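Side-chain contacts in CaaX farnesyltransferase alpha subunit Ram2 (Aspergillus fumigatus, PDB 4L9P), which probably works with the beta subunit Ram1 to attach farnesyl or geranylgeranyl groups to proteins ending in a CaaX motif: residues K175-P180 with R203-F208; D185-L190 with L245-S250. The protein carries 1 engineered substitution. All coordinates share one frame; numbering follows the deposited sequence.

Interaction 1: residues K175-P180 with R203-F208; sequences KLWDHP and RYMLRF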
loop_
_atom_site.group_PDB
_atom_site.type_symbol
_atom_site.label_atom_id
_atom_site.label_comp_id
_atom_site.label_asym_id
_atom_site.label_seq_id
_atom_site.Cartn_x
_atom_site.Cartn_y
_atom_site.Cartn_z
ATOM N N LYS A 175 -22.283 9.902 13.024
ATOM C CA LYS A 175 -23.298 8.817 12.967
ATOM C C LYS A 175 -24.234 9.031 11.749
ATOM O O LYS A 175 -25.461 9.108 11.868
ATOM C CB LYS A 175 -24.121 8.700 14.296
ATOM C CG LYS A 175 -23.173 8.447 15.479
ATOM C CD LYS A 175 -23.972 8.119 16.791
ATOM C CE LYS A 175 -23.036 7.995 17.995
ATOM N NZ LYS A 175 -22.061 6.853 17.843
ATOM N N LEU A 176 -23.611 9.086 10.581
ATOM C CA LEU A 176 -24.290 9.467 9.335
ATOM C C LEU A 176 -24.684 8.282 8.454
ATOM O O LEU A 176 -25.027 8.470 7.294
ATOM C CB LEU A 176 -23.436 10.454 8.535
ATOM C CG LEU A 176 -22.979 11.682 9.305
ATOM C CD1 LEU A 176 -22.104 12.497 8.340
ATOM C CD2 LEU A 176 -24.192 12.475 9.762
ATOM N N TRP A 177 -24.644 7.045 8.973
ATOM C CA TRP A 177 -24.880 5.863 8.091
ATOM C C TRP A 177 -26.213 5.988 7.387
ATOM O O TRP A 177 -26.301 5.626 6.194
ATOM C CB TRP A 177 -24.833 4.552 8.840
ATOM C CG TRP A 177 -23.526 4.251 9.477
ATOM C CD1 TRP A 177 -22.475 3.570 8.911
ATOM C CD2 TRP A 177 -23.133 4.555 10.813
ATOM N NE1 TRP A 177 -21.438 3.457 9.806
ATOM C CE2 TRP A 177 -21.809 4.077 10.975
ATOM C CE3 TRP A 177 -23.745 5.212 11.887
ATOM C CZ2 TRP A 177 -21.122 4.167 12.170
ATOM C CZ3 TRP A 177 -23.048 5.301 13.083
ATOM C CH2 TRP A 177 -21.738 4.790 13.206
ATOM N N ASP A 178 -27.230 6.532 8.076
ATOM C CA ASP A 178 -28.582 6.643 7.473
ATOM C C ASP A 178 -28.907 8.056 7.016
ATOM O O ASP A 178 -30.061 8.378 6.636
ATOM C CB ASP A 178 -29.659 6.179 8.459
ATOM C CG ASP A 178 -29.542 4.670 8.764
ATOM O OD1 ASP A 178 -29.054 3.897 7.875
ATOM O OD2 ASP A 178 -29.844 4.263 9.893
ATOM N N HIS A 179 -27.871 8.910 7.000
ATOM C CA HIS A 179 -28.104 10.321 6.547
ATOM C C HIS A 179 -28.327 10.305 5.027
ATOM O O HIS A 179 -27.498 9.760 4.283
ATOM C CB HIS A 179 -26.886 11.140 6.941
ATOM C CG HIS A 179 -26.990 12.606 6.657
ATOM N ND1 HIS A 179 -27.005 13.168 5.382
ATOM C CD2 HIS A 179 -27.082 13.637 7.540
ATOM C CE1 HIS A 179 -27.085 14.491 5.509
ATOM N NE2 HIS A 179 -27.132 14.784 6.809
ATOM N N PRO A 180 -29.363 10.957 4.495
ATOM C CA PRO A 180 -29.709 10.724 3.094
ATOM C C PRO A 180 -28.673 11.312 2.153
ATOM O O PRO A 180 -28.565 10.787 1.020
ATOM C CB PRO A 180 -31.045 11.454 2.907
ATOM C CG PRO A 180 -31.246 12.206 4.145
ATOM C CD PRO A 180 -30.450 11.657 5.250
ATOM N N ARG A 203 -20.543 2.790 -0.065
ATOM C CA ARG A 203 -21.935 2.262 0.026
ATOM C C ARG A 203 -21.968 1.073 0.993
ATOM O O ARG A 203 -22.897 0.955 1.802
ATOM C CB ARG A 203 -22.441 1.801 -1.350
ATOM C CG ARG A 203 -23.971 1.515 -1.296
ATOM C CD ARG A 203 -24.466 0.979 -2.694
ATOM N NE ARG A 203 -25.903 0.823 -2.559
ATOM C CZ ARG A 203 -26.812 1.724 -2.910
ATOM N NH1 ARG A 203 -26.466 2.848 -3.577
ATOM N NH2 ARG A 203 -28.086 1.492 -2.586
ATOM N N TYR A 204 -20.972 0.196 0.882
ATOM C CA TYR A 204 -20.953 -0.956 1.782
ATOM C C TYR A 204 -20.863 -0.479 3.263
ATOM O O TYR A 204 -21.571 -0.982 4.150
ATOM C CB TYR A 204 -19.768 -1.891 1.456
ATOM C CG TYR A 204 -19.814 -3.107 2.371
ATOM C CD1 TYR A 204 -19.205 -3.102 3.650
ATOM C CD2 TYR A 204 -20.440 -4.299 1.945
ATOM C CE1 TYR A 204 -19.266 -4.219 4.495
ATOM C CE2 TYR A 204 -20.486 -5.429 2.770
ATOM C CZ TYR A 204 -19.925 -5.363 4.061
ATOM O OH TYR A 204 -19.997 -6.464 4.903
ATOM N N MET A 205 -20.024 0.497 3.540
ATOM C CA MET A 205 -19.956 1.007 4.897
ATOM C C MET A 205 -21.319 1.547 5.360
ATOM O O MET A 205 -21.786 1.252 6.491
ATOM C CB MET A 205 -18.963 2.119 4.950
ATOM C CG MET A 205 -18.746 2.622 6.372
ATOM S SD MET A 205 -19.206 4.323 6.536
ATOM C CE MET A 205 -19.437 4.957 4.990
ATOM N N LEU A 206 -21.981 2.320 4.495
ATOM C CA LEU A 206 -23.261 2.941 4.918
ATOM C C LEU A 206 -24.262 1.857 5.206
ATOM O O LEU A 206 -25.058 1.999 6.150
ATOM C CB LEU A 206 -23.810 3.806 3.776
ATOM C CG LEU A 206 -22.982 5.047 3.439
ATOM C CD1 LEU A 206 -23.585 5.765 2.227
ATOM C CD2 LEU A 206 -22.847 6.016 4.638
ATOM N N ARG A 207 -24.299 0.805 4.395
ATOM C CA ARG A 207 -25.376 -0.186 4.514
ATOM C C ARG A 207 -25.072 -1.348 5.455
ATOM O O ARG A 207 -25.995 -1.842 6.140
ATOM C CB ARG A 207 -25.750 -0.726 3.139
ATOM C CG ARG A 207 -26.356 0.350 2.193
ATOM C CD ARG A 207 -27.720 0.730 2.681
ATOM N NE ARG A 207 -28.521 1.376 1.655
ATOM C CZ ARG A 207 -29.164 2.527 1.856
ATOM N NH1 ARG A 207 -28.972 3.201 3.009
ATOM N NH2 ARG A 207 -29.930 3.021 0.889
ATOM N N PHE A 208 -23.808 -1.771 5.486
ATOM C CA PHE A 208 -23.432 -3.034 6.116
ATOM C C PHE A 208 -22.295 -2.862 7.056
ATOM O O PHE A 208 -21.944 -3.822 7.734
ATOM C CB PHE A 208 -23.151 -4.114 5.040
ATOM C CG PHE A 208 -24.356 -4.424 4.238
ATOM C CD1 PHE A 208 -25.391 -5.112 4.834
ATOM C CD2 PHE A 208 -24.514 -3.919 2.947
ATOM C CE1 PHE A 208 -26.554 -5.363 4.143
ATOM C CE2 PHE A 208 -25.665 -4.197 2.219
ATOM C CZ PHE A 208 -26.701 -4.908 2.848
HETATM O O HOH W 1 -27.597 3.015 5.397
#
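Trp177 lays its indole against the last turn of helix 197-208, where it meets Met205 and Leu206. The loop it comes from, a type I turn from Leu176 to His179, joins two successive helices of the alpha-helical repeat array. With CG set anti to its own carbonyl carbon (chi1 -62°), the ring brings CD1 to 3.4 Å from Met205 O, which lies at the ring edge near its plane. The Met205 chain, bent at chi2 and chi3, crosses the indole at about a right angle; SD sits 4.8 Å from the centroid of the five-membered ring of Trp177, obliquely, in a Met-aromatic contact. Leu206 packs its branch CD2 3.8 Å from Trp177 O. A broad, flat indole and the apolar chains of Met205 and Leu206 suit this buried side, where Val171 of helix 161-174 touches all three.

Towards solvent the packing gives way to charge and water. Asp178 is exposed, and its OD1 lies 4.9 Å from Arg207 NH1, too far for direct contact. A water fills the gap: it accepts from Arg207 NH1 at 2.8 Å, in the guanidinium plane, and can donate to Asp178 OD1 (3.0 Å) and Leu206 O (2.8 Å). Arg211 also binds both of these acceptors. The chemistry implies a two-sided turn: inside, apolar packing and Trp177 C-H groups against backbone carbonyls; outside, Asp178 meeting Arg207 through water and pairing directly with Arg211.

Interaction 2: residues D185-L190 with L245-S250; sequences DVEALL and LQYSQS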
loop_
_atom_site.group_PDB
_atom_site.type_symbol
_atom_site.label_atom_id
_atom_site.label_comp_id
_atom_site.label_asym_id
_atom_site.label_seq_id
_atom_site.Cartn_x
_atom_site.Cartn_y
_atom_site.Cartn_z
ATOM N N ASP A 185 -25.105 11.064 -2.307
ATOM C CA ASP A 185 -23.827 11.435 -2.948
ATOM C C ASP A 185 -23.156 10.197 -3.567
ATOM O O ASP A 185 -22.617 10.301 -4.670
ATOM C CB ASP A 185 -22.909 12.123 -1.919
ATOM C CG ASP A 185 -23.378 13.523 -1.562
ATOM O OD1 ASP A 185 -24.402 14.024 -2.134
ATOM O OD2 ASP A 185 -22.724 14.125 -0.699
ATOM N N VAL A 186 -23.253 9.043 -2.894
ATOM C CA VAL A 186 -22.749 7.815 -3.530
ATOM C C VAL A 186 -23.509 7.545 -4.827
ATOM O O VAL A 186 -22.878 7.247 -5.849
ATOM C CB VAL A 186 -22.951 6.638 -2.532
ATOM C CG1 VAL A 186 -23.020 5.271 -3.262
ATOM C CG2 VAL A 186 -21.889 6.638 -1.479
ATOM N N GLU A 187 -24.840 7.701 -4.824
ATOM C CA GLU A 187 -25.616 7.437 -6.032
ATOM C C GLU A 187 -25.320 8.438 -7.147
ATOM O O GLU A 187 -25.326 8.073 -8.330
ATOM C CB GLU A 187 -27.135 7.303 -5.697
ATOM C CG GLU A 187 -27.276 5.958 -4.905
ATOM C CD GLU A 187 -28.643 5.572 -4.543
ATOM O OE1 GLU A 187 -29.546 6.436 -4.682
ATOM O OE2 GLU A 187 -28.798 4.424 -4.071
ATOM N N ALA A 188 -25.056 9.699 -6.805
ATOM C CA ALA A 188 -24.689 10.652 -7.844
ATOM C C ALA A 188 -23.356 10.261 -8.467
ATOM O O ALA A 188 -23.163 10.391 -9.684
ATOM C CB ALA A 188 -24.603 12.055 -7.266
ATOM N N LEU A 189 -22.388 9.823 -7.638
ATOM C CA LEU A 189 -21.067 9.423 -8.157
ATOM C C LEU A 189 -21.245 8.162 -8.996
ATOM O O LEU A 189 -20.544 8.048 -10.041
ATOM C CB LEU A 189 -20.111 9.221 -6.992
ATOM C CG LEU A 189 -19.705 10.607 -6.399
ATOM C CD1 LEU A 189 -19.219 10.432 -4.962
ATOM C CD2 LEU A 189 -18.640 11.281 -7.283
ATOM N N LEU A 190 -22.125 7.251 -8.589
ATOM C CA LEU A 190 -22.301 6.016 -9.394
ATOM C C LEU A 190 -23.118 6.256 -10.660
ATOM O O LEU A 190 -23.004 5.534 -11.633
ATOM C CB LEU A 190 -22.885 4.907 -8.539
ATOM C CG LEU A 190 -21.952 4.417 -7.440
ATOM C CD1 LEU A 190 -22.686 3.360 -6.645
ATOM C CD2 LEU A 190 -20.638 3.860 -8.060
ATOM N N LEU A 245 -29.397 -5.975 -3.118
ATOM C CA LEU A 245 -29.141 -6.912 -4.218
ATOM C C LEU A 245 -29.844 -6.486 -5.512
ATOM O O LEU A 245 -29.272 -6.613 -6.616
ATOM C CB LEU A 245 -29.515 -8.341 -3.794
ATOM C CG LEU A 245 -28.672 -8.941 -2.679
ATOM C CD1 LEU A 245 -29.300 -10.244 -2.249
ATOM C CD2 LEU A 245 -27.201 -9.160 -3.143
ATOM N N GLN A 246 -31.087 -5.993 -5.395
ATOM C CA GLN A 246 -31.750 -5.532 -6.594
ATOM C C GLN A 246 -31.029 -4.334 -7.194
ATOM O O GLN A 246 -30.869 -4.233 -8.439
ATOM C CB GLN A 246 -33.218 -5.157 -6.252
ATOM C CG GLN A 246 -34.030 -4.671 -7.420
ATOM C CD GLN A 246 -35.495 -4.472 -7.012
ATOM O OE1 GLN A 246 -35.871 -3.412 -6.494
ATOM N NE2 GLN A 246 -36.320 -5.503 -7.220
ATOM N N TYR A 247 -30.565 -3.422 -6.328
ATOM C CA TYR A 247 -29.825 -2.262 -6.808
ATOM C C TYR A 247 -28.564 -2.715 -7.581
ATOM O O TYR A 247 -28.232 -2.225 -8.693
ATOM C CB TYR A 247 -29.428 -1.358 -5.639
ATOM C CG TYR A 247 -28.570 -0.175 -6.038
ATOM C CD1 TYR A 247 -29.161 1.013 -6.499
ATOM C CD2 TYR A 247 -27.176 -0.230 -5.921
ATOM C CE1 TYR A 247 -28.395 2.094 -6.848
ATOM C CE2 TYR A 247 -26.391 0.824 -6.294
ATOM C CZ TYR A 247 -26.992 1.986 -6.754
ATOM O OH TYR A 247 -26.198 3.047 -7.074
ATOM N N SER A 248 -27.871 -3.656 -6.996
ATOM C CA SER A 248 -26.645 -4.204 -7.624
ATOM C C SER A 248 -26.949 -4.809 -9.001
ATOM O O SER A 248 -26.164 -4.562 -9.935
ATOM C CB SER A 248 -26.014 -5.252 -6.718
ATOM O OG SER A 248 -25.657 -4.657 -5.487
ATOM N N GLN A 249 -28.028 -5.622 -9.107
ATOM C CA GLN A 249 -28.371 -6.196 -10.405
ATOM C C GLN A 249 -28.643 -5.089 -11.398
ATOM O O GLN A 249 -28.226 -5.177 -12.539
ATOM C CB GLN A 249 -29.563 -7.140 -10.310
ATOM C CG GLN A 249 -29.248 -8.395 -9.534
ATOM C CD GLN A 249 -30.342 -9.457 -9.650
ATOM O OE1 GLN A 249 -31.426 -9.175 -10.160
ATOM N NE2 GLN A 249 -30.048 -10.682 -9.208
ATOM N N SER A 250 -29.381 -4.053 -10.994
ATOM C CA SER A 250 -29.706 -2.973 -11.942
ATOM C C SER A 250 -28.456 -2.255 -12.437
ATOM O O SER A 250 -28.365 -1.875 -13.603
ATOM C CB SER A 250 -30.589 -1.937 -11.282
ATOM O OG SER A 250 -31.866 -2.465 -11.024
HETATM O O HOH W 2 -26.699 5.669 -8.988
#
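Two helical turns face each other at a wide spacing, with 10.6 Å between the CA atoms of Glu187 and Tyr247, so long side chains must span the gap. Helices 180-192 and 238-254 belong to the alpha-alpha superhelix of prenyltransferase alpha subunits, and the intervening helix 197-208 lends Arg203 to this meeting place. Tyr247 makes the reach. Its CG is anti to the backbone N (chi1 176°), and the phenol extends toward helix 180-192, with Glu187 and Leu190 meeting its far end.

Glu187 runs extended beyond CG, which sets its carboxylate obliquely across from the ring, the two planes only 12° apart. OE2 approaches CE1 of Tyr247 obliquely at 3.6 Å, while the methylene CG of Glu187 lies 3.8 Å from the phenol OH. A carboxylate beside an electron-rich ring would by itself gain little; here Arg203 is the salt-bridge partner of OE2 and the cation-pi partner of the same tyrosine, probably offsetting the negative charge. Leu190 supplies the apolar part from one turn further along: its CD1 touches Tyr247 OH at 3.6 Å, and its side chain also packs on Ala199 and Trp200 of helix 197-208. Tyrosine fits because it offers length, a flat surface for the cation and a polar tip. That tip also meets a water 3.3 Å from OH, which donates its hydrogen bond to Glu187 O at 2.8 Å.

In the fold
The centres of the two interactions lie about 13 Å apart, and helix 197-208 connects them. Its last turn takes part in interaction 1, whereas Arg203, from the same segment, reaches into interaction 2: its NH1 is 2.9 Å from Glu187 OE2 and 3.3 Å from Tyr247 CZ. The two also meet through apolar packing, with Leu206 CD1 4.2 Å from Val186 CG2. Along the chain the segments alternate, and the two contacts between them join the loop and helices 180-192, 197-208 and 238-254. Both contacts are structural packing; toward the partner subunit, Tyr204 stacks its ring on Tyr298 of the beta subunit Ram1, which links interaction 1 to the subunit interface.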